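Local structure of ultraspiracle (Drosophila melanogaster, 1HG4) at residues A[66-71]-A[268-273]; A[157-162]-A[240-245]; A[175-180]-A[212-217]; A[187-192]-A[198-203]. The protein acts as a nuclear hormone receptor and transcription factor whose ligand-binding domain, here carrying a bound phospholipid, is locked in an inactive conformation. All coordinates share one frame; numbering follows the deposited sequence.

Interaction 4 is the most buried of the four and mostly apolar. It joins the loop 187-192 to helix 197-218. Interaction 3 uses the same helix farther along, against helix 175-186. It is partly buried and mixes ring packing with polar ends. Interactions 1 and 2 lie at the surface and turn on one arginine each. In interaction 1 the arginine meets backbone carbonyls of the C-terminal tail. In interaction 2 it meets a lysine on helix 225-250. Only interaction 1 has hydrogen bonds across its two segments, and those are weak. Interactions 1 and 4 touch, because the hydroxyl of Tyr187 reaches the carbonyl of Pro71. Interactions 1 and 2 lie on opposite sides of the chain's centre.

Interaction 1 of 4, residues A[66-71]-A[268-273]; sequences YARMMP and APPPPG
Pro270 overlaps one face of the Arg68 guanidinium only at its margin, with Pro270 CD 4.2 Å above the plane. The two side chains run at about a right angle to each other. At the edge of the same group sits the carbonyl of Ala268. Ala268 O receives Arg68 NH1 at 2.9 Å and Arg68 NH2 at 3.1 Å. Both bonds are weak, because the N-H groups point to it at only 130° and 126°. One carbonyl oxygen is thus shared by two donors. The arginine chain leaves its helix with CG trans to the backbone N (chi1 167°), and bends at chi2 and chi3 before it reaches the tail. Pro269 O lies obliquely to the group, 3.6 Å from Arg68 NH2.

The strongest partner of this arginine is Glu65, one turn back on helix 46-68, which forms a salt bridge with NH2. NH1 and NH2 also make weak bonds to Leu266 O and Gln265 O, at the end of helix 258-266. The carboxylate probably steadies the cation while the carbonyls gather round it. A leucine in place of Arg68 would probably leave Ala268 O without these two donors and Glu65 without its countercharge. The arrangement holds the proline-rich C-terminal tail, just past the last helix, against helix 46-68. It belongs to the helical ligand-binding domain of a nuclear receptor, here captured in an inactive conformation.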
loop_
_atom_site.group_PDB
_atom_site.type_symbol
_atom_site.label_atom_id
_atom_site.label_comp_id
_atom_site.label_asym_id
_atom_site.label_seq_id
_atom_site.Cartn_x
_atom_site.Cartn_y
_atom_site.Cartn_z
ATOM N N TYR A 66 23.226 -0.468 11.263
ATOM C CA TYR A 66 22.961 -0.893 9.888
ATOM C C TYR A 66 21.584 -0.383 9.462
ATOM O O TYR A 66 21.459 0.267 8.422
ATOM C CB TYR A 66 23.010 -2.420 9.809
ATOM C CG TYR A 66 22.178 -3.035 8.714
ATOM C CD1 TYR A 66 22.531 -2.898 7.371
ATOM C CD2 TYR A 66 21.041 -3.785 9.026
ATOM C CE1 TYR A 66 21.769 -3.507 6.358
ATOM C CE2 TYR A 66 20.276 -4.393 8.028
ATOM C CZ TYR A 66 20.644 -4.257 6.702
ATOM O OH TYR A 66 19.900 -4.914 5.750
ATOM N N ALA A 67 20.561 -0.675 10.268
ATOM C CA ALA A 67 19.196 -0.236 9.981
ATOM C C ALA A 67 19.121 1.289 9.957
ATOM O O ALA A 67 18.392 1.879 9.171
ATOM C CB ALA A 67 18.236 -0.786 11.033
ATOM N N ARG A 68 19.902 1.927 10.815
ATOM C CA ARG A 68 19.896 3.376 10.874
ATOM C C ARG A 68 20.299 4.016 9.539
ATOM O O ARG A 68 19.822 5.098 9.195
ATOM C CB ARG A 68 20.831 3.852 11.986
ATOM C CG ARG A 68 21.129 5.327 11.922
ATOM C CD ARG A 68 20.910 5.991 13.243
ATOM N NE ARG A 68 21.840 5.557 14.278
ATOM C CZ ARG A 68 21.650 5.825 15.564
ATOM N NH1 ARG A 68 20.578 6.512 15.931
ATOM N NH2 ARG A 68 22.508 5.400 16.479
ATOM N N MET A 69 21.177 3.340 8.803
ATOM C CA MET A 69 21.657 3.834 7.518
ATOM C C MET A 69 20.882 3.270 6.340
ATOM O O MET A 69 21.197 3.577 5.194
ATOM C CB MET A 69 23.147 3.507 7.331
ATOM C CG MET A 69 24.081 4.314 8.224
ATOM S SD MET A 69 25.812 3.943 7.922
ATOM C CE MET A 69 25.977 2.435 8.963
ATOM N N MET A 70 19.886 2.436 6.612
ATOM C CA MET A 70 19.093 1.863 5.528
ATOM C C MET A 70 18.090 2.893 5.034
ATOM O O MET A 70 17.515 3.646 5.826
ATOM C CB MET A 70 18.380 0.588 5.986
ATOM C CG MET A 70 19.277 -0.650 6.011
ATOM S SD MET A 70 19.769 -1.299 4.347
ATOM C CE MET A 70 18.394 -2.371 3.976
ATOM N N PRO A 71 17.881 2.953 3.707
ATOM C CA PRO A 71 16.944 3.903 3.084
ATOM C C PRO A 71 15.577 3.940 3.762
ATOM O O PRO A 71 14.932 2.896 3.918
ATOM C CB PRO A 71 16.852 3.407 1.637
ATOM C CG PRO A 71 18.209 2.822 1.391
ATOM C CD PRO A 71 18.483 2.065 2.691
ATOM N N ALA A 268 20.088 7.550 20.470
ATOM C CA ALA A 268 21.427 8.062 20.694
ATOM C C ALA A 268 22.117 8.288 19.359
ATOM O O ALA A 268 21.730 7.706 18.346
ATOM C CB ALA A 268 22.220 7.081 21.534
ATOM N N PRO A 269 23.157 9.135 19.341
ATOM C CA PRO A 269 23.871 9.401 18.094
ATOM C C PRO A 269 24.655 8.173 17.674
ATOM O O PRO A 269 24.878 7.262 18.470
ATOM C CB PRO A 269 24.794 10.554 18.471
ATOM C CG PRO A 269 25.159 10.212 19.874
ATOM C CD PRO A 269 23.811 9.824 20.468
ATOM N N PRO A 270 25.072 8.121 16.409
ATOM C CA PRO A 270 25.840 6.954 15.975
ATOM C C PRO A 270 27.287 7.049 16.463
ATOM O O PRO A 270 27.742 8.110 16.880
ATOM C CB PRO A 270 25.726 7.018 14.454
ATOM C CG PRO A 270 25.620 8.499 14.185
ATOM C CD PRO A 270 24.661 8.949 15.258
ATOM N N PRO A 271 28.018 5.928 16.449
ATOM C CA PRO A 271 29.405 6.015 16.905
ATOM C C PRO A 271 30.232 6.779 15.867
ATOM O O PRO A 271 29.716 7.160 14.817
ATOM C CB PRO A 271 29.814 4.545 17.031
ATOM C CG PRO A 271 28.970 3.868 15.996
ATOM C CD PRO A 271 27.633 4.530 16.193
ATOM N N PRO A 272 31.521 7.028 16.154
ATOM C CA PRO A 272 32.372 7.748 15.202
ATOM C C PRO A 272 32.417 7.031 13.851
ATOM O O PRO A 272 33.457 6.510 13.454
ATOM C CB PRO A 272 33.735 7.752 15.895
ATOM C CG PRO A 272 33.367 7.795 17.350
ATOM C CD PRO A 272 32.239 6.782 17.419
ATOM N N GLY A 273 31.282 7.001 13.156
ATOM C CA GLY A 273 31.208 6.339 11.864
ATOM C C GLY A 273 29.785 5.999 11.446
ATOM O O GLY A 273 28.816 6.334 12.132
#

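Interaction 2 of 4, residues A[157-162]-A[240-245]; sequences FDRILS and SLKCQD
Arg159 and Lys242 meet at the polar ends of their side chains, where the packing is loose. Arg159 NH1 comes within 3.3 Å of Lys242 NZ. Both are donors and both are normally charged, so the pair forms no bond and is probably unfavourable by itself. Each end has another partner. Arg159 NE forms a salt bridge with Glu163, one turn on, and Lys242 NZ makes a weak hydrogen bond to Ser238. Glu163 probably softens the repulsion. Beside this like-charged pair is a carbon contact: Lys242 CG lies in the guanidinium plane, at its edge, 3.7 Å from Arg159 NH1. The lysine bends at chi2 (-57°) and again at chi4 (58°), which curls its amine back toward the arginine.

The contact bridges helix 154-171 and helix 225-250 of the nuclear receptor ligand-binding domain. Its inner side is the tighter, apolar one. There Ile160 packs on Ile239 and on Leu135 of strand 134-136. Cys243 belongs to the pocket of the bound phospholipid and also packs on Ile94 of helix 78-100. The side chain of Lys242 is about 8 Å from the bound phospholipid LPP.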
loop_
_atom_site.group_PDB
_atom_site.type_symbol
_atom_site.label_atom_id
_atom_site.label_comp_id
_atom_site.label_asym_id
_atom_site.label_seq_id
_atom_site.Cartn_x
_atom_site.Cartn_y
_atom_site.Cartn_z
ATOM N N PHE A 157 22.231 -26.606 14.675
ATOM C CA PHE A 157 23.554 -26.434 14.068
ATOM C C PHE A 157 23.456 -27.046 12.671
ATOM O O PHE A 157 23.876 -26.453 11.673
ATOM C CB PHE A 157 24.600 -27.199 14.905
ATOM C CG PHE A 157 26.019 -27.128 14.375
ATOM C CD1 PHE A 157 26.440 -27.975 13.342
ATOM C CD2 PHE A 157 26.956 -26.289 14.972
ATOM C CE1 PHE A 157 27.780 -27.989 12.918
ATOM C CE2 PHE A 157 28.299 -26.293 14.560
ATOM C CZ PHE A 157 28.715 -27.147 13.531
ATOM N N ASP A 158 22.874 -28.236 12.607
ATOM C CA ASP A 158 22.741 -28.933 11.338
ATOM C C ASP A 158 21.814 -28.287 10.320
ATOM O O ASP A 158 22.202 -28.111 9.172
ATOM C CB ASP A 158 22.307 -30.387 11.552
ATOM C CG ASP A 158 23.438 -31.263 12.015
ATOM O OD1 ASP A 158 24.559 -31.126 11.467
ATOM O OD2 ASP A 158 23.211 -32.095 12.914
ATOM N N ARG A 159 20.600 -27.928 10.718
ATOM C CA ARG A 159 19.717 -27.340 9.727
ATOM C C ARG A 159 20.177 -25.979 9.233
ATOM O O ARG A 159 19.846 -25.583 8.131
ATOM C CB ARG A 159 18.253 -27.331 10.199
ATOM C CG ARG A 159 17.985 -27.063 11.648
ATOM C CD ARG A 159 16.528 -27.462 11.975
ATOM N NE ARG A 159 15.588 -27.068 10.920
ATOM C CZ ARG A 159 14.548 -26.252 11.092
ATOM N NH1 ARG A 159 14.287 -25.726 12.286
ATOM N NH2 ARG A 159 13.768 -25.944 10.060
ATOM N N ILE A 160 20.975 -25.276 10.024
ATOM C CA ILE A 160 21.483 -23.991 9.563
ATOM C C ILE A 160 22.408 -24.244 8.386
ATOM O O ILE A 160 22.375 -23.518 7.402
ATOM C CB ILE A 160 22.299 -23.246 10.643
ATOM C CG1 ILE A 160 21.356 -22.568 11.638
ATOM C CG2 ILE A 160 23.193 -22.214 9.989
ATOM C CD1 ILE A 160 22.061 -21.742 12.687
ATOM N N LEU A 161 23.229 -25.281 8.485
ATOM C CA LEU A 161 24.182 -25.579 7.424
ATOM C C LEU A 161 23.590 -26.340 6.252
ATOM O O LEU A 161 24.002 -26.136 5.115
ATOM C CB LEU A 161 25.380 -26.347 7.994
ATOM C CG LEU A 161 26.186 -25.563 9.032
ATOM C CD1 LEU A 161 27.207 -26.454 9.702
ATOM C CD2 LEU A 161 26.863 -24.399 8.348
ATOM N N SER A 162 22.628 -27.217 6.514
ATOM C CA SER A 162 22.009 -27.984 5.438
ATOM C C SER A 162 20.939 -27.186 4.694
ATOM O O SER A 162 20.916 -27.156 3.461
ATOM C CB SER A 162 21.387 -29.255 5.996
ATOM O OG SER A 162 22.383 -30.065 6.594
ATOM N N SER A 240 15.191 -19.604 12.788
ATOM C CA SER A 240 15.297 -18.439 13.643
ATOM C C SER A 240 14.355 -18.526 14.857
ATOM O O SER A 240 14.704 -18.098 15.966
ATOM C CB SER A 240 15.018 -17.191 12.793
ATOM O OG SER A 240 14.870 -16.024 13.580
ATOM N N LEU A 241 13.163 -19.083 14.660
ATOM C CA LEU A 241 12.214 -19.220 15.765
ATOM C C LEU A 241 12.716 -20.240 16.798
ATOM O O LEU A 241 12.525 -20.051 17.999
ATOM C CB LEU A 241 10.835 -19.627 15.235
ATOM C CG LEU A 241 10.108 -18.511 14.456
ATOM C CD1 LEU A 241 8.851 -19.048 13.764
ATOM C CD2 LEU A 241 9.745 -17.373 15.416
ATOM N N LYS A 242 13.367 -21.310 16.339
ATOM C CA LYS A 242 13.898 -22.319 17.257
ATOM C C LYS A 242 15.060 -21.724 18.065
ATOM O O LYS A 242 15.198 -22.018 19.259
ATOM C CB LYS A 242 14.386 -23.552 16.494
ATOM C CG LYS A 242 13.430 -24.030 15.417
ATOM C CD LYS A 242 12.025 -24.342 15.958
ATOM C CE LYS A 242 11.001 -24.411 14.819
ATOM N NZ LYS A 242 11.379 -25.443 13.815
ATOM N N CYS A 243 15.887 -20.890 17.426
ATOM C CA CYS A 243 17.007 -20.254 18.121
ATOM C C CYS A 243 16.493 -19.438 19.293
ATOM O O CYS A 243 17.047 -19.480 20.394
ATOM C CB CYS A 243 17.790 -19.325 17.189
ATOM S SG CYS A 243 18.837 -20.196 16.069
ATOM N N GLN A 244 15.436 -18.678 19.047
ATOM C CA GLN A 244 14.863 -17.874 20.099
ATOM C C GLN A 244 14.402 -18.751 21.249
ATOM O O GLN A 244 14.613 -18.402 22.408
ATOM C CB GLN A 244 13.682 -17.059 19.584
ATOM C CG GLN A 244 13.307 -15.968 20.540
ATOM C CD GLN A 244 12.252 -15.095 19.980
ATOM O OE1 GLN A 244 11.104 -15.511 19.847
ATOM N NE2 GLN A 244 12.624 -13.868 19.619
ATOM N N ASP A 245 13.764 -19.876 20.929
ATOM C CA ASP A 245 13.296 -20.800 21.965
ATOM C C ASP A 245 14.464 -21.251 22.832
ATOM O O ASP A 245 14.363 -21.280 24.055
ATOM C CB ASP A 245 12.616 -22.025 21.353
ATOM C CG ASP A 245 11.182 -21.753 20.928
ATOM O OD1 ASP A 245 10.544 -20.851 21.502
ATOM O OD2 ASP A 245 10.682 -22.468 20.029
#

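Interaction 3 of 4, residues A[175-180]-A[212-217]; sequences RRELSC and DEHCRL
His214 NE2 is hydrogen-bonded to Asp174, just before helix 175-186, and lies among atoms of that helix. Glu177 CG is 3.9 Å from His214 NE2, and Arg176 CB is 4.0 Å from it. Asp174 uses its other carboxylate oxygen to accept the backbone N of Glu177. It therefore ties the ring to the start of the helix that the ring packs on. Two side chains of the helix meet the imidazole, one over a face and one at an edge. Arg176 CB sits over the face, 4.0 Å from the His214 ring centroid, in a CH-pi contact. Glu177 OE2 lies in the ring plane, at its edge, 3.7 Å from His214 CD2. The closest approach is Glu177 CG to His214 CD2, 3.5 Å. The carboxylate plane is turned 66° from the ring.

Helices 175-186 and 197-218 follow each other in the chain. Their segments run nearly antiparallel (159°), with axes 10.5 Å apart, as neighbouring helices of the nuclear receptor ligand-binding domain, an antiparallel alpha-helical sandwich. His214 CG stands trans to the backbone N (chi1 -179°), which sends the ring toward helix 175-186. An alanine at His214 is likely to open a gap beside Arg176 CB and leave Asp174 OD2 without this mate. Glu177 has its strongest partner in Arg225, through a salt bridge from OE1. Its OE2 approaches Cys215 SG only loosely, and Cys215 also packs on Leu229. On the far side of helix 197-218, Asp212 OD2 accepts Leu78 N of a second subunit.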
loop_
_atom_site.group_PDB
_atom_site.type_symbol
_atom_site.label_atom_id
_atom_site.label_comp_id
_atom_site.label_asym_id
_atom_site.label_seq_id
_atom_site.Cartn_x
_atom_site.Cartn_y
_atom_site.Cartn_z
ATOM N N ARG A 175 27.102 -11.951 -2.772
ATOM C CA ARG A 175 26.977 -10.941 -1.733
ATOM C C ARG A 175 25.838 -9.957 -1.981
ATOM O O ARG A 175 25.210 -9.473 -1.034
ATOM C CB ARG A 175 28.297 -10.172 -1.573
ATOM C CG ARG A 175 28.266 -9.154 -0.443
ATOM C CD ARG A 175 28.214 -9.841 0.918
ATOM N NE ARG A 175 27.631 -8.989 1.949
ATOM C CZ ARG A 175 28.085 -7.782 2.273
ATOM N NH1 ARG A 175 29.137 -7.271 1.648
ATOM N NH2 ARG A 175 27.485 -7.081 3.225
ATOM N N ARG A 176 25.572 -9.661 -3.249
ATOM C CA ARG A 176 24.507 -8.736 -3.587
ATOM C C ARG A 176 23.150 -9.361 -3.313
ATOM O O ARG A 176 22.249 -8.711 -2.796
ATOM C CB ARG A 176 24.607 -8.310 -5.056
ATOM C CG ARG A 176 25.191 -6.904 -5.262
ATOM C CD ARG A 176 26.674 -6.908 -5.592
ATOM N NE ARG A 176 27.386 -5.834 -4.901
ATOM C CZ ARG A 176 28.707 -5.663 -4.932
ATOM N NH1 ARG A 176 29.474 -6.492 -5.635
ATOM N NH2 ARG A 176 29.265 -4.686 -4.227
ATOM N N GLU A 177 22.994 -10.630 -3.645
ATOM C CA GLU A 177 21.722 -11.295 -3.389
ATOM C C GLU A 177 21.443 -11.469 -1.893
ATOM O O GLU A 177 20.287 -11.405 -1.479
ATOM C CB GLU A 177 21.690 -12.646 -4.105
ATOM C CG GLU A 177 22.016 -12.489 -5.573
ATOM C CD GLU A 177 22.003 -13.782 -6.335
ATOM O OE1 GLU A 177 22.655 -14.747 -5.890
ATOM O OE2 GLU A 177 21.346 -13.826 -7.394
ATOM N N LEU A 178 22.486 -11.670 -1.079
ATOM C CA LEU A 178 22.281 -11.831 0.366
ATOM C C LEU A 178 21.844 -10.499 0.989
ATOM O O LEU A 178 20.987 -10.463 1.878
ATOM C CB LEU A 178 23.559 -12.326 1.061
ATOM C CG LEU A 178 23.380 -12.506 2.580
ATOM C CD1 LEU A 178 22.593 -13.800 2.868
ATOM C CD2 LEU A 178 24.743 -12.517 3.263
ATOM N N SER A 179 22.448 -9.406 0.528
ATOM C CA SER A 179 22.072 -8.087 1.012
ATOM C C SER A 179 20.594 -7.843 0.730
ATOM O O SER A 179 19.889 -7.296 1.575
ATOM C CB SER A 179 22.888 -7.008 0.326
ATOM O OG SER A 179 24.228 -7.081 0.749
ATOM N N CYS A 180 20.129 -8.248 -0.454
ATOM C CA CYS A 180 18.725 -8.073 -0.823
ATOM C C CYS A 180 17.813 -8.901 0.082
ATOM O O CYS A 180 16.797 -8.403 0.587
ATOM C CB CYS A 180 18.490 -8.461 -2.293
ATOM S SG CYS A 180 19.096 -7.249 -3.518
ATOM N N ASP A 212 15.468 -8.732 -8.512
ATOM C CA ASP A 212 15.086 -9.252 -9.825
ATOM C C ASP A 212 16.015 -8.740 -10.918
ATOM O O ASP A 212 16.472 -9.512 -11.751
ATOM C CB ASP A 212 13.630 -8.872 -10.146
ATOM C CG ASP A 212 13.108 -9.562 -11.396
ATOM O OD1 ASP A 212 12.935 -10.793 -11.356
ATOM O OD2 ASP A 212 12.884 -8.884 -12.421
ATOM N N GLU A 213 16.302 -7.440 -10.909
ATOM C CA GLU A 213 17.200 -6.853 -11.899
ATOM C C GLU A 213 18.563 -7.529 -11.850
ATOM O O GLU A 213 19.137 -7.869 -12.885
ATOM C CB GLU A 213 17.359 -5.360 -11.645
ATOM C CG GLU A 213 18.285 -4.664 -12.626
ATOM C CD GLU A 213 18.436 -3.175 -12.338
ATOM O OE1 GLU A 213 18.761 -2.815 -11.186
ATOM O OE2 GLU A 213 18.237 -2.363 -13.265
ATOM N N HIS A 214 19.077 -7.720 -10.643
ATOM C CA HIS A 214 20.360 -8.373 -10.477
ATOM C C HIS A 214 20.268 -9.775 -11.093
ATOM O O HIS A 214 21.187 -10.233 -11.757
ATOM C CB HIS A 214 20.709 -8.477 -8.992
ATOM C CG HIS A 214 22.037 -9.111 -8.740
ATOM N ND1 HIS A 214 23.226 -8.445 -8.945
ATOM C CD2 HIS A 214 22.364 -10.367 -8.360
ATOM C CE1 HIS A 214 24.232 -9.268 -8.702
ATOM N NE2 HIS A 214 23.736 -10.440 -8.346
ATOM N N CYS A 215 19.149 -10.452 -10.854
ATOM C CA CYS A 215 18.928 -11.781 -11.401
ATOM C C CYS A 215 18.917 -11.727 -12.920
ATOM O O CYS A 215 19.590 -12.529 -13.589
ATOM C CB CYS A 215 17.594 -12.335 -10.914
ATOM S SG CYS A 215 17.648 -12.996 -9.238
ATOM N N ARG A 216 18.148 -10.779 -13.454
ATOM C CA ARG A 216 18.030 -10.594 -14.891
ATOM C C ARG A 216 19.383 -10.299 -15.513
ATOM O O ARG A 216 19.770 -10.901 -16.508
ATOM C CB ARG A 216 17.088 -9.433 -15.202
ATOM C CG ARG A 216 15.702 -9.570 -14.620
ATOM C CD ARG A 216 14.901 -10.612 -15.348
ATOM N NE ARG A 216 13.801 -10.015 -16.102
ATOM C CZ ARG A 216 13.953 -9.191 -17.134
ATOM N NH1 ARG A 216 15.171 -8.851 -17.549
ATOM N NH2 ARG A 216 12.884 -8.715 -17.761
ATOM N N LEU A 217 20.095 -9.355 -14.920
ATOM C CA LEU A 217 21.397 -8.941 -15.414
ATOM C C LEU A 217 22.490 -9.983 -15.311
ATOM O O LEU A 217 23.213 -10.213 -16.274
ATOM C CB LEU A 217 21.842 -7.684 -14.676
ATOM C CG LEU A 217 21.559 -6.336 -15.337
ATOM C CD1 LEU A 217 20.320 -6.403 -16.242
ATOM C CD2 LEU A 217 21.402 -5.288 -14.239
#

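Interaction 4 of 4, residues A[187-192]-A[198-203]; sequences YNPDIR and AEIEMC
Tyr187 and Cys203 face each other where the chain turns between helix 175-186 and helix 197-218, two neighbouring helices that form an antiparallel alpha-alpha hairpin. Tyr187 is the first residue past the end of helix 175-186. The loop then folds back over the start of the next helix.

Aromatic contacts come first. Cys203 CB sits over the centre of the Tyr187 ring, 3.4 Å from the centroid and 4° off the normal, a CH-pi contact that covers the ring almost squarely. Cys203 SG lies over the same face, 4.3 Å from the Tyr187 centroid, as a sulfur-aromatic contact. The phenol oxygen has its partner beyond the hairpin, in a hydrogen bond to Pro71 O. This bond holds the far end of the ring in place, probably limiting its swing.

Apolar contacts come from the turn before. Ile200 CG2 rests against the backbone of the loop, 3.6 Å from Tyr187 C, and is 4.1 Å from Tyr187 CB. This methyl is trans to the backbone N, which directs it at the loop. Pro189 CB meets Ile200 CB at 4.2 Å. Ile200 also packs on Leu84 of helix 78-100, so it lies between the loop and a third helix.

Polar groups come last. Pro189 O is hydrogen-bonded to Arg197, at the start of the second helix. Glu201 packs on Lys195 of a second subunit. Its bent side chain crosses Pro189 obliquely. The touch there is van der Waals packing and not a polar bond, with Glu201 OE1 3.4 Å from the ring carbon Pro189 CG.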
loop_
_atom_site.group_PDB
_atom_site.type_symbol
_atom_site.label_atom_id
_atom_site.label_comp_id
_atom_site.label_asym_id
_atom_site.label_seq_id
_atom_site.Cartn_x
_atom_site.Cartn_y
_atom_site.Cartn_z
ATOM N N TYR A 187 12.531 -4.948 6.152
ATOM C CA TYR A 187 11.307 -4.237 5.744
ATOM C C TYR A 187 10.066 -5.137 5.801
ATOM O O TYR A 187 9.481 -5.478 4.764
ATOM C CB TYR A 187 11.464 -3.692 4.314
ATOM C CG TYR A 187 12.567 -2.664 4.147
ATOM C CD1 TYR A 187 12.660 -1.573 4.999
ATOM C CD2 TYR A 187 13.495 -2.768 3.115
ATOM C CE1 TYR A 187 13.652 -0.603 4.824
ATOM C CE2 TYR A 187 14.488 -1.808 2.933
ATOM C CZ TYR A 187 14.555 -0.727 3.795
ATOM O OH TYR A 187 15.517 0.249 3.634
ATOM N N ASN A 188 9.652 -5.494 7.014
ATOM C CA ASN A 188 8.513 -6.384 7.203
ATOM C C ASN A 188 7.299 -5.587 7.697
ATOM O O ASN A 188 7.254 -5.140 8.840
ATOM C CB ASN A 188 8.907 -7.485 8.194
ATOM C CG ASN A 188 7.790 -8.478 8.463
ATOM O OD1 ASN A 188 7.958 -9.405 9.257
ATOM N ND2 ASN A 188 6.650 -8.292 7.816
ATOM N N PRO A 189 6.290 -5.414 6.830
ATOM C CA PRO A 189 5.074 -4.666 7.148
ATOM C C PRO A 189 3.965 -5.414 7.875
ATOM O O PRO A 189 2.988 -4.805 8.301
ATOM C CB PRO A 189 4.610 -4.203 5.776
ATOM C CG PRO A 189 4.898 -5.424 4.930
ATOM C CD PRO A 189 6.287 -5.841 5.411
ATOM N N ASP A 190 4.107 -6.722 8.025
ATOM C CA ASP A 190 3.054 -7.519 8.658
ATOM C C ASP A 190 3.173 -7.733 10.156
ATOM O O ASP A 190 2.514 -8.606 10.708
ATOM C CB ASP A 190 2.949 -8.890 7.975
ATOM C CG ASP A 190 2.788 -8.783 6.471
ATOM O OD1 ASP A 190 1.974 -7.997 5.973
ATOM O OD2 ASP A 190 3.563 -9.582 5.735
ATOM N N ILE A 191 3.996 -6.947 10.827
ATOM C CA ILE A 191 4.148 -7.124 12.261
ATOM C C ILE A 191 3.060 -6.362 13.004
ATOM O O ILE A 191 2.735 -5.232 12.659
ATOM C CB ILE A 191 5.529 -6.636 12.734
ATOM C CG1 ILE A 191 6.624 -7.306 11.906
ATOM C CG2 ILE A 191 5.731 -6.979 14.206
ATOM C CD1 ILE A 191 7.946 -6.555 11.953
ATOM N N ARG A 192 2.481 -6.991 14.017
ATOM C CA ARG A 192 1.435 -6.348 14.791
ATOM C C ARG A 192 1.975 -5.097 15.467
ATOM O O ARG A 192 3.088 -5.094 15.981
ATOM C CB ARG A 192 0.897 -7.296 15.864
ATOM C CG ARG A 192 -0.142 -6.631 16.764
ATOM C CD ARG A 192 -0.455 -7.422 18.028
ATOM N NE ARG A 192 -1.358 -6.656 18.893
ATOM C CZ ARG A 192 -1.832 -7.071 20.066
ATOM N NH1 ARG A 192 -1.502 -8.266 20.549
ATOM N NH2 ARG A 192 -2.642 -6.281 20.762
ATOM N N ALA A 198 2.383 0.743 4.792
ATOM C CA ALA A 198 2.525 1.069 3.371
ATOM C C ALA A 198 3.956 1.454 3.006
ATOM O O ALA A 198 4.548 0.890 2.088
ATOM C CB ALA A 198 1.560 2.196 2.989
ATOM N N GLU A 199 4.497 2.429 3.724
ATOM C CA GLU A 199 5.868 2.871 3.493
ATOM C C GLU A 199 6.858 1.708 3.567
ATOM O O GLU A 199 7.756 1.602 2.736
ATOM C CB GLU A 199 6.255 3.934 4.518
ATOM C CG GLU A 199 7.760 4.127 4.673
ATOM C CD GLU A 199 8.398 4.906 3.529
ATOM O OE1 GLU A 199 7.761 5.050 2.464
ATOM O OE2 GLU A 199 9.550 5.365 3.702
ATOM N N ILE A 200 6.689 0.829 4.549
ATOM C CA ILE A 200 7.591 -0.306 4.711
ATOM C C ILE A 200 7.466 -1.336 3.563
ATOM O O ILE A 200 8.477 -1.834 3.040
ATOM C CB ILE A 200 7.350 -0.974 6.095
ATOM C CG1 ILE A 200 7.507 0.074 7.200
ATOM C CG2 ILE A 200 8.348 -2.067 6.338
ATOM C CD1 ILE A 200 7.260 -0.462 8.593
ATOM N N GLU A 201 6.232 -1.638 3.166
ATOM C CA GLU A 201 5.982 -2.585 2.081
ATOM C C GLU A 201 6.594 -2.064 0.795
ATOM O O GLU A 201 7.043 -2.829 -0.057
ATOM C CB GLU A 201 4.476 -2.781 1.873
ATOM C CG GLU A 201 4.106 -3.500 0.572
ATOM C CD GLU A 201 4.539 -4.980 0.514
ATOM O OE1 GLU A 201 4.978 -5.540 1.540
ATOM O OE2 GLU A 201 4.414 -5.595 -0.571
ATOM N N MET A 202 6.605 -0.747 0.661
ATOM C CA MET A 202 7.140 -0.107 -0.525
ATOM C C MET A 202 8.664 -0.334 -0.594
ATOM O O MET A 202 9.196 -0.744 -1.632
ATOM C CB MET A 202 6.763 1.382 -0.494
ATOM C CG MET A 202 6.419 1.962 -1.855
ATOM S SD MET A 202 5.372 0.859 -2.883
ATOM C CE MET A 202 6.631 0.136 -3.927
ATOM N N CYS A 203 9.364 -0.071 0.503
ATOM C CA CYS A 203 10.799 -0.318 0.556
ATOM C C CYS A 203 11.050 -1.783 0.159
ATOM O O CYS A 203 11.924 -2.073 -0.664
ATOM C CB CYS A 203 11.321 -0.097 1.973
ATOM S SG CYS A 203 11.077 1.582 2.624
#